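Local coordinates for type IV secretion protein Dot (Legionella pneumophila, PDB 6KS5) that acts as a deubiquitinase of Legionella pneumophila that regulates the association of polyubiquitin molecules with the phagosome, probably by cleaving these chains, at residues H32-Y37 and T227-I232; I223-M228 and Q234-Y239. All blocks are in the same frame, centred on the assembly; numbering follows the deposited sequence.

Interaction 1: H32-Y37 and T227-I232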
ATOM      1  N   HIS A  32      -1.139   6.125  -5.795  1.00 84.57           N
ATOM      2  CA  HIS A  32      -1.180   7.125  -6.852  1.00 85.87           C
ATOM      3  C   HIS A  32      -1.977   6.612  -8.046  1.00 86.82           C
ATOM      4  O   HIS A  32      -2.761   7.360  -8.638  1.00 87.61           O
ATOM      5  CB  HIS A  32       0.239   7.519  -7.263  1.00 84.67           C
ATOM      6  CG  HIS A  32       1.033   8.168  -6.172  1.00 83.17           C
ATOM      7  ND1 HIS A  32       2.410   8.232  -6.192  1.00 82.25           N
ATOM      8  CD2 HIS A  32       0.646   8.776  -5.025  1.00 82.71           C
ATOM      9  CE1 HIS A  32       2.837   8.851  -5.105  1.00 81.24           C
ATOM     10  NE2 HIS A  32       1.787   9.190  -4.380  1.00 81.78           N
ATOM     11  N   ASN A  33      -1.804   5.332  -8.402  1.00 84.62           N
ATOM     12  CA  ASN A  33      -2.624   4.720  -9.448  1.00 85.55           C
ATOM     13  C   ASN A  33      -4.104   4.756  -9.080  1.00 87.71           C
ATOM     14  O   ASN A  33      -4.953   5.130  -9.897  1.00 89.33           O
ATOM     15  CB  ASN A  33      -2.183   3.274  -9.691  1.00 84.57           C
ATOM     16  CG  ASN A  33      -0.991   3.165 -10.620  1.00 84.48           C
ATOM     17  OD1 ASN A  33      -1.116   2.702 -11.751  1.00 83.25           O
ATOM     18  ND2 ASN A  33       0.180   3.560 -10.133  1.00 84.10           N
ATOM     19  N   PHE A  34      -4.433   4.341  -7.855  1.00 84.50           N
ATOM     20  CA  PHE A  34      -5.822   4.396  -7.416  1.00 85.71           C
ATOM     21  C   PHE A  34      -6.323   5.829  -7.338  1.00 87.08           C
ATOM     22  O   PHE A  34      -7.499   6.093  -7.617  1.00 88.53           O
ATOM     23  CB  PHE A  34      -5.976   3.714  -6.057  1.00 84.77           C
ATOM     24  CG  PHE A  34      -7.401   3.576  -5.607  1.00 87.03           C
ATOM     25  CD1 PHE A  34      -8.347   3.008  -6.441  1.00 88.42           C
ATOM     26  CD2 PHE A  34      -7.794   4.011  -4.349  1.00 86.37           C
ATOM     27  CE1 PHE A  34      -9.659   2.875  -6.036  1.00 90.73           C
ATOM     28  CE2 PHE A  34      -9.107   3.882  -3.936  1.00 88.41           C
ATOM     29  CZ  PHE A  34     -10.041   3.313  -4.784  1.00 91.06           C
ATOM     30  N   ALA A  35      -5.445   6.765  -6.972  1.00 89.26           N
ATOM     31  CA  ALA A  35      -5.845   8.162  -6.871  1.00 89.06           C
ATOM     32  C   ALA A  35      -6.280   8.702  -8.226  1.00 90.63           C
ATOM     33  O   ALA A  35      -7.415   9.163  -8.389  1.00 92.27           O
ATOM     34  CB  ALA A  35      -4.699   8.993  -6.296  1.00 86.97           C
ATOM     35  N   LEU A  36      -5.393   8.640  -9.224  1.00 90.04           N
ATOM     36  CA  LEU A  36      -5.740   9.217 -10.517  1.00 90.62           C
ATOM     37  C   LEU A  36      -6.832   8.423 -11.222  1.00 92.89           C
ATOM     38  O   LEU A  36      -7.523   8.979 -12.080  1.00 94.35           O
ATOM     39  CB  LEU A  36      -4.496   9.356 -11.404  1.00 88.98           C
ATOM     40  CG  LEU A  36      -3.411   8.283 -11.489  1.00 86.54           C
ATOM     41  CD1 LEU A  36      -3.917   7.005 -12.153  1.00 87.05           C
ATOM     42  CD2 LEU A  36      -2.174   8.830 -12.196  1.00 85.01           C
ATOM     43  N   TYR A  37      -7.026   7.152 -10.860  1.00 91.25           N
ATOM     44  CA  TYR A  37      -8.199   6.428 -11.336  1.00 92.13           C
ATOM     45  C   TYR A  37      -9.485   7.035 -10.791  1.00 93.29           C
ATOM     46  O   TYR A  37     -10.500   7.079 -11.495  1.00 94.91           O
ATOM     47  CB  TYR A  37      -8.112   4.953 -10.942  1.00 91.68           C
ATOM     48  CG  TYR A  37      -9.412   4.200 -11.118  1.00 92.90           C
ATOM     49  CD1 TYR A  37      -9.820   3.766 -12.372  1.00 92.77           C
ATOM     50  CD2 TYR A  37     -10.233   3.924 -10.030  1.00 94.42           C
ATOM     51  CE1 TYR A  37     -11.009   3.076 -12.541  1.00 94.19           C
ATOM     52  CE2 TYR A  37     -11.425   3.237 -10.189  1.00 95.65           C
ATOM     53  CZ  TYR A  37     -11.808   2.815 -11.447  1.00 95.42           C
ATOM     54  OH  TYR A  37     -12.993   2.130 -11.611  1.00 96.12           O
ATOM     55  N   THR A 227      -7.180  -7.661  -1.038  1.00 85.07           N
ATOM     56  CA  THR A 227      -8.033  -7.504   0.140  1.00 83.50           C
ATOM     57  C   THR A 227      -8.404  -6.044   0.369  1.00 79.66           C
ATOM     58  O   THR A 227      -9.460  -5.761   0.949  1.00 80.46           O
ATOM     59  CB  THR A 227      -7.359  -8.068   1.396  1.00 81.36           C
ATOM     60  OG1 THR A 227      -6.540  -7.063   2.001  1.00 75.70           O
ATOM     61  CG2 THR A 227      -6.505  -9.286   1.060  1.00 83.41           C
ATOM     62  N   MET A 228      -7.558  -5.107  -0.074  1.00 83.71           N
ATOM     63  CA  MET A 228      -7.924  -3.695  -0.012  1.00 81.26           C
ATOM     64  C   MET A 228      -9.018  -3.370  -1.016  1.00 84.83           C
ATOM     65  O   MET A 228      -9.959  -2.633  -0.701  1.00 84.47           O
ATOM     66  CB  MET A 228      -6.704  -2.813  -0.270  1.00 78.83           C
ATOM     67  CG  MET A 228      -5.844  -2.565   0.946  1.00 74.07           C
ATOM     68  SD  MET A 228      -4.466  -1.460   0.602  1.00 75.81           S
ATOM     69  CE  MET A 228      -3.695  -1.398   2.222  1.00 72.58           C
ATOM     70  N   MET A 229      -8.905  -3.897  -2.235  1.00 76.17           N
ATOM     71  CA  MET A 229      -9.941  -3.654  -3.228  1.00 81.92           C
ATOM     72  C   MET A 229     -11.202  -4.445  -2.925  1.00 85.90           C
ATOM     73  O   MET A 229     -12.292  -4.025  -3.333  1.00 87.96           O
ATOM     74  CB  MET A 229      -9.422  -3.991  -4.627  1.00 85.48           C
ATOM     75  CG  MET A 229      -8.253  -3.128  -5.091  1.00 84.41           C
ATOM     76  SD  MET A 229      -8.695  -1.406  -5.411  1.00 83.80           S
ATOM     77  CE  MET A 229      -7.760  -0.574  -4.134  1.00 80.55           C
ATOM     78  N   LYS A 230     -11.085  -5.560  -2.198  1.00 79.97           N
ATOM     79  CA  LYS A 230     -12.268  -6.341  -1.853  1.00 86.10           C
ATOM     80  C   LYS A 230     -13.081  -5.677  -0.751  1.00 83.71           C
ATOM     81  O   LYS A 230     -14.313  -5.793  -0.740  1.00 88.65           O
ATOM     82  CB  LYS A 230     -11.870  -7.758  -1.436  1.00 91.29           C
ATOM     83  N   VAL A 231     -12.421  -4.965   0.167  1.00 89.73           N
ATOM     84  CA  VAL A 231     -13.140  -4.347   1.273  1.00 86.87           C
ATOM     85  C   VAL A 231     -13.955  -3.143   0.822  1.00 85.70           C
ATOM     86  O   VAL A 231     -14.857  -2.705   1.547  1.00 84.85           O
ATOM     87  CB  VAL A 231     -12.164  -3.947   2.392  1.00 80.76           C
ATOM     88  CG1 VAL A 231     -11.581  -2.568   2.124  1.00 75.74           C
ATOM     89  CG2 VAL A 231     -12.865  -3.982   3.739  1.00 81.14           C
ATOM     90  N   ILE A 232     -13.667  -2.588  -0.356  1.00 86.11           N
ATOM     91  CA  ILE A 232     -14.447  -1.487  -0.895  1.00 86.24           C
ATOM     92  C   ILE A 232     -15.133  -1.859  -2.203  1.00 91.27           C
ATOM     93  O   ILE A 232     -15.693  -0.991  -2.873  1.00 92.44           O
ATOM     94  CB  ILE A 232     -13.587  -0.219  -1.064  1.00 82.34           C
ATOM     95  CG1 ILE A 232     -12.324  -0.521  -1.873  1.00 80.59           C
ATOM     96  CG2 ILE A 232     -13.244   0.379   0.299  1.00 80.30           C
ATOM     97  CD1 ILE A 232     -11.699   0.727  -2.492  1.00 79.54           C
TER
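F34 and M229 mark the nearest approach of two helical segments, H32-Y37 and T227-I232, whose backbones stay well apart: their CA atoms lie 10.0 Å from each other, so the gap is bridged by long side chains alone. The principle at work is that one aromatic ring can join two helices when a flexible methionine settles over it. F34 supplies the ring. Its first torsion (chi1 -173°) sets CG opposite the backbone N, and the ring extends from helix 29-40 to the other segment. M229 leaves its helix at an angle to that direction, but bends at successive torsions so that its terminal methyl comes round over the ring. CE lies 4.3 Å from the centroid of the F34 ring and only 8° off the ring normal, a CH-pi contact over the centre of one face. The sulfur stands further out, with SD 4.9 Å from the same centroid in an oblique position, making this a Met-aromatic pair in which the methyl, more than the sulfur, does the touching. I232, at the end of the segment, meets the CZ end of the ring. Its CD1 comes to 3.8 Å from F34 CZ, the two side chains approaching from opposite directions. No hydrogen bond crosses the contact, which is wholly apolar. Around it, F109 of helix 95-112 packs on I232 and M228, while Y37, three residues on from F34, stacks on F260 and hydrogen-bonds through OH to P258 O. The whole is a Met-aromatic helix-helix contact in the buried core, joining the helix near the start of the chain to helix 222-231, consistent with the compact helix-and-sheet core of a papain-like OTU deubiquitinase.

Interaction 2: I223-M228 and Q234-Y239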
ATOM      1  N   ILE A 223      -1.143  -9.029  -2.910  1.00 79.57           N
ATOM      2  CA  ILE A 223      -1.888  -9.675  -1.829  1.00 77.48           C
ATOM      3  C   ILE A 223      -2.703  -8.646  -1.055  1.00 74.73           C
ATOM      4  O   ILE A 223      -3.935  -8.730  -0.974  1.00 75.91           O
ATOM      5  CB  ILE A 223      -0.929 -10.429  -0.889  1.00 75.22           C
ATOM      6  CG1 ILE A 223      -0.286 -11.617  -1.603  1.00 77.24           C
ATOM      7  CG2 ILE A 223      -1.648 -10.857   0.393  1.00 73.38           C
ATOM      8  CD1 ILE A 223      -1.102 -12.865  -1.539  1.00 78.59           C
ATOM      9  N   GLU A 224      -2.017  -7.663  -0.466  1.00 78.82           N
ATOM     10  CA  GLU A 224      -2.701  -6.633   0.312  1.00 76.11           C
ATOM     11  C   GLU A 224      -3.695  -5.864  -0.546  1.00 78.33           C
ATOM     12  O   GLU A 224      -4.793  -5.525  -0.091  1.00 77.85           O
ATOM     13  CB  GLU A 224      -1.683  -5.670   0.927  1.00 73.48           C
ATOM     14  CG  GLU A 224      -0.578  -6.339   1.748  1.00 73.41           C
ATOM     15  CD  GLU A 224       0.669  -6.691   0.950  1.00 77.57           C
ATOM     16  OE1 GLU A 224       1.608  -7.255   1.547  1.00 78.41           O
ATOM     17  OE2 GLU A 224       0.727  -6.398  -0.260  1.00 80.63           O
ATOM     18  N   ILE A 225      -3.335  -5.602  -1.801  1.00 73.54           N
ATOM     19  CA  ILE A 225      -4.171  -4.775  -2.661  1.00 75.72           C
ATOM     20  C   ILE A 225      -5.505  -5.465  -2.925  1.00 78.63           C
ATOM     21  O   ILE A 225      -6.565  -4.829  -2.891  1.00 79.38           O
ATOM     22  CB  ILE A 225      -3.410  -4.452  -3.961  1.00 80.68           C
ATOM     23  CG1 ILE A 225      -2.276  -3.468  -3.679  1.00 80.53           C
ATOM     24  CG2 ILE A 225      -4.356  -3.931  -5.028  1.00 82.44           C
ATOM     25  CD1 ILE A 225      -1.294  -3.330  -4.821  1.00 85.60           C
ATOM     26  N   MET A 226      -5.479  -6.777  -3.169  1.00 73.07           N
ATOM     27  CA  MET A 226      -6.724  -7.486  -3.446  1.00 77.88           C
ATOM     28  C   MET A 226      -7.680  -7.412  -2.258  1.00 76.69           C
ATOM     29  O   MET A 226      -8.865  -7.102  -2.431  1.00 80.12           O
ATOM     30  CB  MET A 226      -6.431  -8.935  -3.837  1.00 82.27           C
ATOM     31  CG  MET A 226      -5.997  -9.102  -5.293  1.00 87.28           C
ATOM     32  SD  MET A 226      -7.256  -8.580  -6.485  1.00 93.82           S
ATOM     33  CE  MET A 226      -6.561  -7.041  -7.076  1.00 88.94           C
ATOM     34  N   THR A 227      -7.180  -7.661  -1.038  1.00 85.07           N
ATOM     35  CA  THR A 227      -8.033  -7.504   0.140  1.00 83.50           C
ATOM     36  C   THR A 227      -8.404  -6.044   0.369  1.00 79.66           C
ATOM     37  O   THR A 227      -9.460  -5.761   0.949  1.00 80.46           O
ATOM     38  CB  THR A 227      -7.359  -8.068   1.396  1.00 81.36           C
ATOM     39  OG1 THR A 227      -6.540  -7.063   2.001  1.00 75.70           O
ATOM     40  CG2 THR A 227      -6.505  -9.286   1.060  1.00 83.41           C
ATOM     41  N   MET A 228      -7.558  -5.107  -0.074  1.00 83.71           N
ATOM     42  CA  MET A 228      -7.924  -3.695  -0.012  1.00 81.26           C
ATOM     43  C   MET A 228      -9.018  -3.370  -1.016  1.00 84.83           C
ATOM     44  O   MET A 228      -9.959  -2.633  -0.701  1.00 84.47           O
ATOM     45  CB  MET A 228      -6.704  -2.813  -0.270  1.00 78.83           C
ATOM     46  CG  MET A 228      -5.844  -2.565   0.946  1.00 74.07           C
ATOM     47  SD  MET A 228      -4.466  -1.460   0.602  1.00 75.81           S
ATOM     48  CE  MET A 228      -3.695  -1.398   2.222  1.00 72.58           C
ATOM     49  N   GLN A 234     -14.105  -2.774  -5.208  1.00 84.53           N
ATOM     50  CA  GLN A 234     -13.568  -2.135  -6.403  1.00 83.69           C
ATOM     51  C   GLN A 234     -12.908  -3.179  -7.290  1.00 88.29           C
ATOM     52  O   GLN A 234     -11.818  -3.666  -6.953  1.00 86.95           O
ATOM     53  CB  GLN A 234     -12.566  -1.043  -6.024  1.00 77.76           C
ATOM     54  CG  GLN A 234     -11.777  -0.471  -7.201  1.00 79.99           C
ATOM     55  CD  GLN A 234     -12.646   0.309  -8.178  1.00 82.79           C
ATOM     56  OE1 GLN A 234     -12.926   1.490  -7.969  1.00 84.32           O
ATOM     57  NE2 GLN A 234     -13.077  -0.353  -9.249  1.00 87.42           N
ATOM     58  N   PRO A 235     -13.518  -3.561  -8.415  1.00 86.46           N
ATOM     59  CA  PRO A 235     -12.861  -4.505  -9.325  1.00 89.82           C
ATOM     60  C   PRO A 235     -11.526  -3.963  -9.816  1.00 86.58           C
ATOM     61  O   PRO A 235     -11.367  -2.763 -10.050  1.00 84.53           O
ATOM     62  CB  PRO A 235     -13.867  -4.651 -10.474  1.00 94.08           C
ATOM     63  CG  PRO A 235     -15.179  -4.286  -9.872  1.00 94.10           C
ATOM     64  CD  PRO A 235     -14.877  -3.215  -8.865  1.00 88.67           C
ATOM     65  N   LEU A 236     -10.561  -4.865  -9.960  1.00 87.28           N
ATOM     66  CA  LEU A 236      -9.213  -4.487 -10.351  1.00 85.71           C
ATOM     67  C   LEU A 236      -8.567  -5.655 -11.075  1.00 91.57           C
ATOM     68  O   LEU A 236      -8.774  -6.815 -10.712  1.00 95.28           O
ATOM     69  CB  LEU A 236      -8.365  -4.083  -9.134  1.00 81.12           C
ATOM     70  CG  LEU A 236      -6.864  -3.849  -9.348  1.00 80.84           C
ATOM     71  CD1 LEU A 236      -6.625  -2.733 -10.357  1.00 80.81           C
ATOM     72  CD2 LEU A 236      -6.173  -3.530  -8.043  1.00 73.50           C
ATOM     73  N   THR A 237      -7.791  -5.338 -12.103  1.00 83.12           N
ATOM     74  CA  THR A 237      -7.012  -6.328 -12.827  1.00 86.59           C
ATOM     75  C   THR A 237      -5.577  -5.833 -12.906  1.00 84.32           C
ATOM     76  O   THR A 237      -5.332  -4.677 -13.264  1.00 82.21           O
ATOM     77  CB  THR A 237      -7.585  -6.579 -14.227  1.00 90.80           C
ATOM     78  OG1 THR A 237      -8.995  -6.822 -14.128  1.00 92.36           O
ATOM     79  CG2 THR A 237      -6.918  -7.782 -14.865  1.00 94.51           C
ATOM     80  N   ILE A 238      -4.640  -6.701 -12.546  1.00 87.76           N
ATOM     81  CA  ILE A 238      -3.220  -6.381 -12.527  1.00 86.59           C
ATOM     82  C   ILE A 238      -2.541  -7.291 -13.539  1.00 89.81           C
ATOM     83  O   ILE A 238      -2.427  -8.504 -13.315  1.00 91.06           O
ATOM     84  CB  ILE A 238      -2.610  -6.550 -11.129  1.00 81.81           C
ATOM     85  CG1 ILE A 238      -3.180  -5.503 -10.169  1.00 78.94           C
ATOM     86  CG2 ILE A 238      -1.087  -6.461 -11.183  1.00 80.81           C
ATOM     87  CD1 ILE A 238      -2.445  -5.430  -8.848  1.00 76.40           C
ATOM     88  N   TYR A 239      -2.096  -6.714 -14.650  1.00 79.15           N
ATOM     89  CA  TYR A 239      -1.388  -7.457 -15.679  1.00 80.72           C
ATOM     90  C   TYR A 239       0.118  -7.367 -15.464  1.00 80.81           C
ATOM     91  O   TYR A 239       0.619  -6.545 -14.693  1.00 78.76           O
ATOM     92  CB  TYR A 239      -1.727  -6.925 -17.074  1.00 81.36           C
ATOM     93  CG  TYR A 239      -3.191  -6.950 -17.427  1.00 82.90           C
ATOM     94  CD1 TYR A 239      -3.763  -8.067 -18.016  1.00 85.61           C
ATOM     95  CD2 TYR A 239      -4.001  -5.852 -17.172  1.00 82.12           C
ATOM     96  CE1 TYR A 239      -5.102  -8.091 -18.338  1.00 86.95           C
ATOM     97  CE2 TYR A 239      -5.340  -5.868 -17.487  1.00 84.34           C
ATOM     98  CZ  TYR A 239      -5.886  -6.988 -18.073  1.00 86.24           C
ATOM     99  OH  TYR A 239      -7.223  -7.005 -18.393  1.00 89.01           O
TER
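The contact belongs to a helix-to-strand unit: the chain runs along helix 222-231, turns, and comes back as strand 236-239, and the first inward residue of the strand, L236, closes onto the helix through I225 and M226. Such a unit illustrates how a short connection lets a helix cover the strand that follows it, here with M226 and L236 nearest in the backbone, their CA atoms 7.9 Å apart. One methyl of L236 does most of the work. The CB bond of L236 points at the helix, and chi1 near 171° extends the branch so that CD2 reaches the contact. CD2 then touches two partners that lie on adjoining sides of it. It lies 3.5 Å from I225 CG2, the short branch of the isoleucine. From M226 the methyl arrives instead, CE being 3.7 Å from L236 CD2 and also beside CG; the methionine sets off at an angle to the strand, and its bends at chi2 and chi3 return the tip to the leucine. I238, two residues on, points the same way but stays at the margin, its CD1 4.5 Å from I225 CG2. No hydrogen bond spans the interface. Polar groups are instead settled within each segment: E224 O accepts from both T227 OG1 (3.1 Å) and M228 N, and Q234 NE2 bonds to P235 O in the plane of that carbonyl, at 3.1 Å, in the loop just before the strand. F30 of helix 29-40 packs against both I225 and L236, and Y250 touches M226. In the sheet, strand 236-239 lies between the antiparallel strand 246-250 and the parallel strand 261-263, with helix 222-231 packed against its L236 and I238 side.

Overall arrangement
Both interactions use helix 222-231, share T227 and M228, and have centres about 7 Å apart. In chain order helix 29-40 comes first, then, after some 180 residues containing many helices, helix 222-231, and directly after it strand 236-239. Interaction 1 is therefore a distant joining and interaction 2 a local one. They meet at the turn: M229 O and Q234 N are probably hydrogen-bonded at 2.9 Å, M229 CG packs on L236 CD2 at 3.6 Å, and the Q234 side chain reaches F34 and Y37. The result is one largely buried, continuous patch of apolar packing in which helix 222-231 links the early helix to the mixed sheet.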